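Local atomic coordinates of putative solute-binding component of ABC transporter (Clostridium phytofermentans, PDB entry 4YS6), a protein that binds beta-D-glucopyranose between its two lobes and probably serves as the sugar-capturing component of an ABC transporter. Residues 238-251 with 264-277. Sequence-based numbering, arbitrary orientation.
Sequences KLDAVLCSNDSTAL and EWPIVTGQDCDIAN. With BGC (beta-D-glucopyranose), chain D.
Asp247, on the first turn of helix 247-260, lies against Asn277 and the loop after strand 267-268. The two side chains run antiparallel, carboxylate stacked on amide with the planes 7° apart. The same amide donates through ND2 to Asp247 O at 2.9 Å, approaching from one face of that carbonyl while Leu251 N, of the same helix as Asp247, approaches from the other. With CG anti to its carbonyl carbon (chi1 -82°), Asp247 sends OD2 to Asp274 N at 2.8 Å through the anti lone pair; OD1 takes a weak bond from Gln271 N and a hydrogen bond from Ser289 OG. The backbone closes the link, Asp247 N donating to Gln271 O at 2.9 Å.

Thr269 marks where the parallel pairing of strands 241-244 and 267-268 gives way to this loop. Its OG1, placed between backbone N and carbonyl carbon (chi1 64°), donates to Cys244 O at 2.8 Å, whereas Val242 N to Ile267 O (2.7 Å) is a regular bond of the strands. Gln271 NE2 binds Ser245 O, and its OE1 receives Lys292.

This is the beta-alpha-beta unit at the edge of one lobe's parallel sheet, and its strand ends open onto the sugar pocket. Asn246 ND2 reaches BGC O4 at 2.9 Å, and Asp272 accepts from O3 at OD1 and from O4 at OD2. Asp247 thus stands as a second-shell residue behind Asp272: it ties down the backbone on both sides of that sugar-binding residue. The N-H and hydroxyl donors round its buried carboxylate would probably favour the charged form, though the nearby Asp274 carboxylate would oppose them.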
ATOM      1  N   LYS A 238     -23.901  10.425 -13.331  1.00 24.14           N
ATOM      2  CA  LYS A 238     -22.474  10.695 -13.352  1.00 26.22           C
ATOM      3  C   LYS A 238     -21.848  10.138 -12.083  1.00 21.73           C
ATOM      4  O   LYS A 238     -22.354  10.338 -10.979  1.00 22.02           O
ATOM      5  CB  LYS A 238     -22.201  12.205 -13.476  1.00 26.63           C
ATOM      6  CG  LYS A 238     -20.711  12.586 -13.478  1.00 45.75           C
ATOM      7  CD  LYS A 238     -20.493  14.055 -13.837  1.00 47.26           C
ATOM      8  CE  LYS A 238     -19.041  14.502 -13.610  1.00 50.27           C
ATOM      9  NZ  LYS A 238     -18.057  13.379 -13.467  1.00 46.44           N
ATOM     10  N   LEU A 239     -20.759   9.408 -12.266  1.00 16.65           N
ATOM     11  CA  LEU A 239     -19.915   8.996 -11.172  1.00 15.77           C
ATOM     12  C   LEU A 239     -18.880  10.085 -11.014  1.00 20.20           C
ATOM     13  O   LEU A 239     -18.110  10.334 -11.938  1.00 20.41           O
ATOM     14  CB  LEU A 239     -19.278   7.641 -11.482  1.00 16.78           C
ATOM     15  CG  LEU A 239     -18.284   7.106 -10.484  1.00 16.84           C
ATOM     16  CD1 LEU A 239     -18.881   7.035  -9.122  1.00 14.77           C
ATOM     17  CD2 LEU A 239     -17.840   5.723 -10.933  1.00 21.74           C
ATOM     18  N   ASP A 240     -18.889  10.775  -9.877  1.00 16.07           N
ATOM     19  CA  ASP A 240     -18.050  11.968  -9.724  1.00 14.53           C
ATOM     20  C   ASP A 240     -16.646  11.644  -9.202  1.00 16.17           C
ATOM     21  O   ASP A 240     -15.679  12.310  -9.578  1.00 13.14           O
ATOM     22  CB  ASP A 240     -18.723  12.973  -8.792  1.00 15.07           C
ATOM     23  CG  ASP A 240     -20.040  13.514  -9.368  1.00 19.86           C
ATOM     24  OD1 ASP A 240     -19.973  14.314 -10.327  1.00 25.67           O
ATOM     25  OD2 ASP A 240     -21.140  13.118  -8.908  1.00 20.96           O
ATOM     26  N   ALA A 241     -16.531  10.623  -8.348  1.00 13.48           N
ATOM     27  CA  ALA A 241     -15.238  10.241  -7.801  1.00 11.04           C
ATOM     28  C   ALA A 241     -15.196   8.793  -7.396  1.00 14.32           C
ATOM     29  O   ALA A 241     -16.194   8.251  -6.914  1.00 14.37           O
ATOM     30  CB  ALA A 241     -14.879  11.115  -6.588  1.00 10.86           C
ATOM     31  N   VAL A 242     -14.028   8.176  -7.584  1.00 11.16           N
ATOM     32  CA  VAL A 242     -13.756   6.858  -7.002  1.00 11.02           C
ATOM     33  C   VAL A 242     -12.508   6.952  -6.132  1.00 13.24           C
ATOM     34  O   VAL A 242     -11.402   7.179  -6.614  1.00 14.30           O
ATOM     35  CB  VAL A 242     -13.567   5.765  -8.068  1.00 14.70           C
ATOM     36  CG1 VAL A 242     -13.597   4.372  -7.419  1.00 12.59           C
ATOM     37  CG2 VAL A 242     -14.665   5.844  -9.116  1.00 15.63           C
ATOM     38  N   LEU A 243     -12.711   6.795  -4.838  1.00 11.09           N
ATOM     39  CA  LEU A 243     -11.618   6.725  -3.891  1.00 10.40           C
ATOM     40  C   LEU A 243     -11.031   5.334  -3.960  1.00 12.65           C
ATOM     41  O   LEU A 243     -11.675   4.371  -3.533  1.00 13.12           O
ATOM     42  CB  LEU A 243     -12.116   7.040  -2.482  1.00 12.98           C
ATOM     43  CG  LEU A 243     -11.149   6.762  -1.349  1.00 14.87           C
ATOM     44  CD1 LEU A 243      -9.910   7.659  -1.537  1.00 15.11           C
ATOM     45  CD2 LEU A 243     -11.850   7.025  -0.011  1.00 14.20           C
ATOM     46  N   CYS A 244      -9.843   5.232  -4.546  1.00 14.16           N
ATOM     47  CA  CYS A 244      -9.104   3.973  -4.576  1.00 13.40           C
ATOM     48  C   CYS A 244      -7.891   4.132  -3.698  1.00 11.74           C
ATOM     49  O   CYS A 244      -7.120   5.072  -3.887  1.00 13.95           O
ATOM     50  CB  CYS A 244      -8.652   3.598  -5.973  1.00 13.98           C
ATOM     51  SG  CYS A 244     -10.043   3.369  -7.105  1.00 15.88           S
ATOM     52  N   SER A 245      -7.687   3.182  -2.787  1.00 11.99           N
ATOM     53  CA  SER A 245      -6.572   3.288  -1.861  1.00 10.18           C
ATOM     54  C   SER A 245      -5.222   3.030  -2.511  1.00 11.16           C
ATOM     55  O   SER A 245      -4.201   3.447  -1.951  1.00 12.25           O
ATOM     56  CB  SER A 245      -6.756   2.332  -0.665  1.00 14.69           C
ATOM     57  OG  SER A 245      -7.885   2.677   0.134  1.00 13.99           O
ATOM     58  N   ASN A 246      -5.166   2.363  -3.664  1.00 10.43           N
ATOM     59  CA  ASN A 246      -3.882   2.180  -4.320  1.00 11.69           C
ATOM     60  C   ASN A 246      -4.013   2.011  -5.814  1.00 13.83           C
ATOM     61  O   ASN A 246      -5.101   2.022  -6.371  1.00 11.56           O
ATOM     62  CB  ASN A 246      -3.126   0.979  -3.727  1.00 11.30           C
ATOM     63  CG  ASN A 246      -3.560  -0.345  -4.330  1.00  9.01           C
ATOM     64  OD1 ASN A 246      -4.718  -0.514  -4.746  1.00 11.33           O
ATOM     65  ND2 ASN A 246      -2.619  -1.289  -4.431  1.00 10.71           N
ATOM     66  N   ASP A 247      -2.887   1.835  -6.468  1.00 11.26           N
ATOM     67  CA  ASP A 247      -2.885   1.718  -7.916  1.00 11.74           C
ATOM     68  C   ASP A 247      -3.439   0.379  -8.428  1.00 13.07           C
ATOM     69  O   ASP A 247      -4.105   0.362  -9.455  1.00 12.54           O
ATOM     70  CB  ASP A 247      -1.482   1.935  -8.432  1.00 11.92           C
ATOM     71  CG  ASP A 247      -1.097   3.436  -8.571  1.00 11.94           C
ATOM     72  OD1 ASP A 247      -1.880   4.344  -8.197  1.00 13.91           O
ATOM     73  OD2 ASP A 247       0.024   3.682  -9.082  1.00 14.81           O
ATOM     74  N   SER A 248      -3.220  -0.745  -7.748  1.00 10.58           N
ATOM     75  CA  SER A 248      -3.733  -1.997  -8.306  1.00 11.50           C
ATOM     76  C   SER A 248      -5.266  -1.979  -8.299  1.00 12.42           C
ATOM     77  O   SER A 248      -5.894  -2.453  -9.267  1.00 12.91           O
ATOM     78  CB  SER A 248      -3.169  -3.236  -7.577  1.00 15.24           C
ATOM     79  OG  SER A 248      -3.585  -3.323  -6.222  1.00 13.46           O
ATOM     80  N   THR A 249      -5.890  -1.376  -7.283  1.00 11.63           N
ATOM     81  CA  THR A 249      -7.343  -1.279  -7.307  1.00 12.84           C
ATOM     82  C   THR A 249      -7.794  -0.211  -8.301  1.00 15.00           C
ATOM     83  O   THR A 249      -8.753  -0.430  -9.049  1.00 13.74           O
ATOM     84  CB  THR A 249      -7.938  -1.011  -5.912  1.00 14.27           C
ATOM     85  OG1 THR A 249      -7.445   0.212  -5.373  1.00 11.26           O
ATOM     86  CG2 THR A 249      -7.603  -2.162  -4.963  1.00 13.74           C
ATOM     87  N   ALA A 250      -7.086   0.910  -8.361  1.00 12.32           N
ATOM     88  CA  ALA A 250      -7.428   1.931  -9.346  1.00 12.35           C
ATOM     89  C   ALA A 250      -7.373   1.411 -10.775  1.00 11.15           C
ATOM     90  O   ALA A 250      -8.181   1.812 -11.627  1.00 12.17           O
ATOM     91  CB  ALA A 250      -6.512   3.136  -9.190  1.00 10.94           C
ATOM     92  N   LEU A 251      -6.389   0.578 -11.069  1.00 11.03           N
ATOM     93  CA  LEU A 251      -6.273   0.001 -12.405  1.00 13.64           C
ATOM     94  C   LEU A 251      -7.500  -0.826 -12.794  1.00 14.12           C
ATOM     95  O   LEU A 251      -7.969  -0.777 -13.935  1.00 14.00           O
ATOM     96  CB  LEU A 251      -5.024  -0.852 -12.497  1.00 12.55           C
ATOM     97  CG  LEU A 251      -4.697  -1.409 -13.863  1.00 14.63           C
ATOM     98  CD1 LEU A 251      -4.508  -0.266 -14.855  1.00 17.14           C
ATOM     99  CD2 LEU A 251      -3.438  -2.255 -13.766  1.00 14.71           C
ATOM    100  N   GLU A 264     -19.203  11.231 -17.875  1.00 21.82           N
ATOM    101  CA  GLU A 264     -17.977  12.016 -17.710  1.00 23.55           C
ATOM    102  C   GLU A 264     -17.072  11.326 -16.708  1.00 24.46           C
ATOM    103  O   GLU A 264     -17.542  10.852 -15.679  1.00 22.59           O
ATOM    104  CB  GLU A 264     -18.284  13.438 -17.250  1.00 31.01           C
ATOM    105  CG  GLU A 264     -18.890  14.319 -18.333  1.00 45.75           C
ATOM    106  CD  GLU A 264     -18.030  14.392 -19.596  1.00 57.34           C
ATOM    107  OE1 GLU A 264     -16.783  14.410 -19.491  1.00 57.56           O
ATOM    108  OE2 GLU A 264     -18.610  14.423 -20.701  1.00 59.36           O
ATOM    109  N   TRP A 265     -15.782  11.275 -17.034  1.00 23.63           N
ATOM    110  CA  TRP A 265     -14.784  10.557 -16.243  1.00 17.90           C
ATOM    111  C   TRP A 265     -14.685  11.070 -14.799  1.00 17.08           C
ATOM    112  O   TRP A 265     -14.594  12.299 -14.581  1.00 18.15           O
ATOM    113  CB  TRP A 265     -13.415  10.678 -16.934  1.00 19.87           C
ATOM    114  CG  TRP A 265     -12.458   9.629 -16.500  1.00 19.45           C
ATOM    115  CD1 TRP A 265     -11.465   9.756 -15.589  1.00 20.54           C
ATOM    116  CD2 TRP A 265     -12.417   8.274 -16.956  1.00 20.24           C
ATOM    117  NE1 TRP A 265     -10.812   8.564 -15.430  1.00 20.14           N
ATOM    118  CE2 TRP A 265     -11.367   7.642 -16.279  1.00 18.58           C
ATOM    119  CE3 TRP A 265     -13.169   7.536 -17.875  1.00 27.46           C
ATOM    120  CZ2 TRP A 265     -11.047   6.310 -16.484  1.00 18.92           C
ATOM    121  CZ3 TRP A 265     -12.841   6.218 -18.085  1.00 27.79           C
ATOM    122  CH2 TRP A 265     -11.790   5.620 -17.396  1.00 21.80           C
ATOM    123  N   PRO A 266     -14.695  10.154 -13.806  1.00 14.94           N
ATOM    124  CA  PRO A 266     -14.576  10.549 -12.407  1.00 14.75           C
ATOM    125  C   PRO A 266     -13.148  10.873 -11.982  1.00 14.49           C
ATOM    126  O   PRO A 266     -12.183  10.480 -12.649  1.00 14.36           O
ATOM    127  CB  PRO A 266     -15.072   9.306 -11.643  1.00 14.39           C
ATOM    128  CG  PRO A 266     -14.738   8.199 -12.531  1.00 14.48           C
ATOM    129  CD  PRO A 266     -14.889   8.698 -13.938  1.00 14.63           C
ATOM    130  N   ILE A 267     -13.033  11.566 -10.855  1.00 14.47           N
ATOM    131  CA  ILE A 267     -11.800  11.581 -10.090  1.00 14.14           C
ATOM    132  C   ILE A 267     -11.446  10.145  -9.732  1.00 14.95           C
ATOM    133  O   ILE A 267     -12.310   9.387  -9.267  1.00 15.98           O
ATOM    134  CB  ILE A 267     -11.922  12.397  -8.795  1.00 14.64           C
ATOM    135  CG1 ILE A 267     -12.307  13.839  -9.086  1.00 20.69           C
ATOM    136  CG2 ILE A 267     -10.614  12.320  -8.014  1.00 15.38           C
ATOM    137  CD1 ILE A 267     -12.799  14.583  -7.854  1.00 20.11           C
ATOM    138  N   VAL A 268     -10.198   9.752  -9.988  1.00 13.40           N
ATOM    139  CA  VAL A 268      -9.701   8.435  -9.551  1.00 12.97           C
ATOM    140  C   VAL A 268      -8.364   8.621  -8.856  1.00 15.03           C
ATOM    141  O   VAL A 268      -7.435   9.174  -9.444  1.00 14.14           O
ATOM    142  CB  VAL A 268      -9.517   7.457 -10.723  1.00 13.51           C
ATOM    143  CG1 VAL A 268      -8.999   6.108 -10.223  1.00 15.44           C
ATOM    144  CG2 VAL A 268     -10.846   7.274 -11.508  1.00 15.90           C
ATOM    145  N   THR A 269      -8.295   8.196  -7.599  1.00 12.48           N
ATOM    146  CA  THR A 269      -7.076   8.275  -6.796  1.00 12.29           C
ATOM    147  C   THR A 269      -6.294   6.967  -6.856  1.00 12.68           C
ATOM    148  O   THR A 269      -6.749   5.973  -7.424  1.00 14.08           O
ATOM    149  CB  THR A 269      -7.381   8.601  -5.319  1.00 16.82           C
ATOM    150  OG1 THR A 269      -8.147   7.548  -4.723  1.00 16.13           O
ATOM    151  CG2 THR A 269      -8.162   9.896  -5.206  1.00 13.59           C
ATOM    152  N   GLY A 270      -5.113   6.959  -6.250  1.00 12.23           N
ATOM    153  CA  GLY A 270      -4.310   5.773  -6.180  1.00 11.65           C
ATOM    154  C   GLY A 270      -3.090   5.966  -5.319  1.00 14.11           C
ATOM    155  O   GLY A 270      -2.962   6.941  -4.579  1.00 12.41           O
ATOM    156  N   GLN A 271      -2.186   5.010  -5.410  1.00 11.62           N
ATOM    157  CA  GLN A 271      -0.949   5.033  -4.662  1.00 11.57           C
ATOM    158  C   GLN A 271       0.027   3.998  -5.246  1.00 12.30           C
ATOM    159  O   GLN A 271      -0.385   2.880  -5.564  1.00 13.24           O
ATOM    160  CB  GLN A 271      -1.248   4.760  -3.189  1.00 20.40           C
ATOM    161  CG  GLN A 271      -0.084   4.420  -2.370  1.00 22.68           C
ATOM    162  CD  GLN A 271      -0.450   3.955  -0.957  1.00 14.81           C
ATOM    163  OE1 GLN A 271       0.365   4.073  -0.076  1.00 19.44           O
ATOM    164  NE2 GLN A 271      -1.688   3.443  -0.739  1.00 18.42           N
ATOM    165  N   ASP A 272       1.296   4.402  -5.344  1.00 12.87           N
ATOM    166  CA  ASP A 272       2.492   3.587  -5.662  1.00 13.17           C
ATOM    167  C   ASP A 272       3.177   4.037  -6.959  1.00 12.75           C
ATOM    168  O   ASP A 272       4.341   3.686  -7.196  1.00 14.28           O
ATOM    169  CB  ASP A 272       2.230   2.076  -5.846  1.00 13.74           C
ATOM    170  CG  ASP A 272       1.849   1.356  -4.570  1.00 18.33           C
ATOM    171  OD1 ASP A 272       1.918   1.935  -3.465  1.00 16.01           O
ATOM    172  OD2 ASP A 272       1.523   0.147  -4.702  1.00 15.73           O
ATOM    173  N   CYS A 273       2.453   4.752  -7.813  1.00 12.24           N
ATOM    174  CA  CYS A 273       2.943   5.092  -9.146  1.00 12.57           C
ATOM    175  C   CYS A 273       3.407   3.851  -9.906  1.00 12.66           C
ATOM    176  O   CYS A 273       4.519   3.837 -10.483  1.00 13.45           O
ATOM    177  CB  CYS A 273       4.080   6.118  -9.085  1.00 13.89           C
ATOM    178  SG  CYS A 273       3.490   7.721  -8.482  1.00 14.81           S
ATOM    179  N   ASP A 274       2.580   2.802  -9.889  1.00 12.37           N
ATOM    180  CA  ASP A 274       2.809   1.662 -10.778  1.00 12.52           C
ATOM    181  C   ASP A 274       2.877   2.159 -12.220  1.00 13.24           C
ATOM    182  O   ASP A 274       2.186   3.093 -12.602  1.00 12.95           O
ATOM    183  CB  ASP A 274       1.691   0.610 -10.683  1.00 12.30           C
ATOM    184  CG  ASP A 274       1.678  -0.140  -9.363  1.00 16.11           C
ATOM    185  OD1 ASP A 274       2.671  -0.067  -8.597  1.00 16.11           O
ATOM    186  OD2 ASP A 274       0.675  -0.855  -9.119  1.00 17.63           O
ATOM    187  N   ILE A 275       3.658   1.481 -13.042  1.00 13.18           N
ATOM    188  CA  ILE A 275       3.862   1.904 -14.419  1.00 13.61           C
ATOM    189  C   ILE A 275       2.554   1.974 -15.198  1.00 13.60           C
ATOM    190  O   ILE A 275       2.324   2.935 -15.907  1.00 13.85           O
ATOM    191  CB  ILE A 275       4.858   0.960 -15.134  1.00 13.96           C
ATOM    192  CG1 ILE A 275       6.246   1.201 -14.569  1.00 17.26           C
ATOM    193  CG2 ILE A 275       4.894   1.199 -16.644  1.00 19.07           C
ATOM    194  CD1 ILE A 275       7.274   0.162 -14.992  1.00 26.39           C
ATOM    195  N   ALA A 276       1.707   0.960 -15.080  1.00 13.37           N
ATOM    196  CA  ALA A 276       0.429   0.946 -15.784  1.00 13.39           C
ATOM    197  C   ALA A 276      -0.391   2.189 -15.449  1.00 14.54           C
ATOM    198  O   ALA A 276      -1.007   2.800 -16.335  1.00 15.19           O
ATOM    199  CB  ALA A 276      -0.356  -0.307 -15.421  1.00 13.95           C
ATOM    200  N   ASN A 277      -0.406   2.538 -14.163  1.00 12.97           N
ATOM    201  CA  ASN A 277      -1.185   3.684 -13.701  1.00 12.90           C
ATOM    202  C   ASN A 277      -0.582   5.005 -14.118  1.00 15.64           C
ATOM    203  O   ASN A 277      -1.330   5.944 -14.403  1.00 14.14           O
ATOM    204  CB  ASN A 277      -1.340   3.633 -12.196  1.00 12.53           C
ATOM    205  CG  ASN A 277      -1.995   2.368 -11.757  1.00 13.47           C
ATOM    206  OD1 ASN A 277      -1.418   1.294 -11.896  1.00 13.53           O
ATOM    207  ND2 ASN A 277      -3.198   2.472 -11.218  1.00 12.89           N
TER
HETATM  208  C2  BGC D 403       1.186  -1.139   0.446  1.00 10.88           C
HETATM  209  C3  BGC D 403       0.766  -0.466  -0.821  1.00 12.91           C
HETATM  210  C4  BGC D 403       0.454  -1.422  -1.895  1.00 10.44           C
HETATM  211  C5  BGC D 403      -0.517  -2.476  -1.461  1.00 11.03           C
HETATM  212  C6  BGC D 403      -0.698  -3.596  -2.463  1.00 13.09           C
HETATM  213  C1  BGC D 403       0.065  -2.088   0.916  1.00 12.38           C
HETATM  214  O1  BGC D 403       0.371  -2.723   1.995  1.00 17.69           O
HETATM  215  O2  BGC D 403       1.429  -0.169   1.456  1.00 11.78           O
HETATM  216  O3  BGC D 403       1.878   0.427  -1.208  1.00 12.38           O
HETATM  217  O4  BGC D 403      -0.167  -0.762  -3.027  1.00 12.51           O
HETATM  218  O5  BGC D 403      -0.009  -3.065  -0.227  1.00 12.54           O
HETATM  219  O6  BGC D 403       0.543  -4.072  -2.958  1.00 12.98           O
HETATM  220  O   HOH W   1      -0.505  -0.686  -6.608  1.00 18.13           O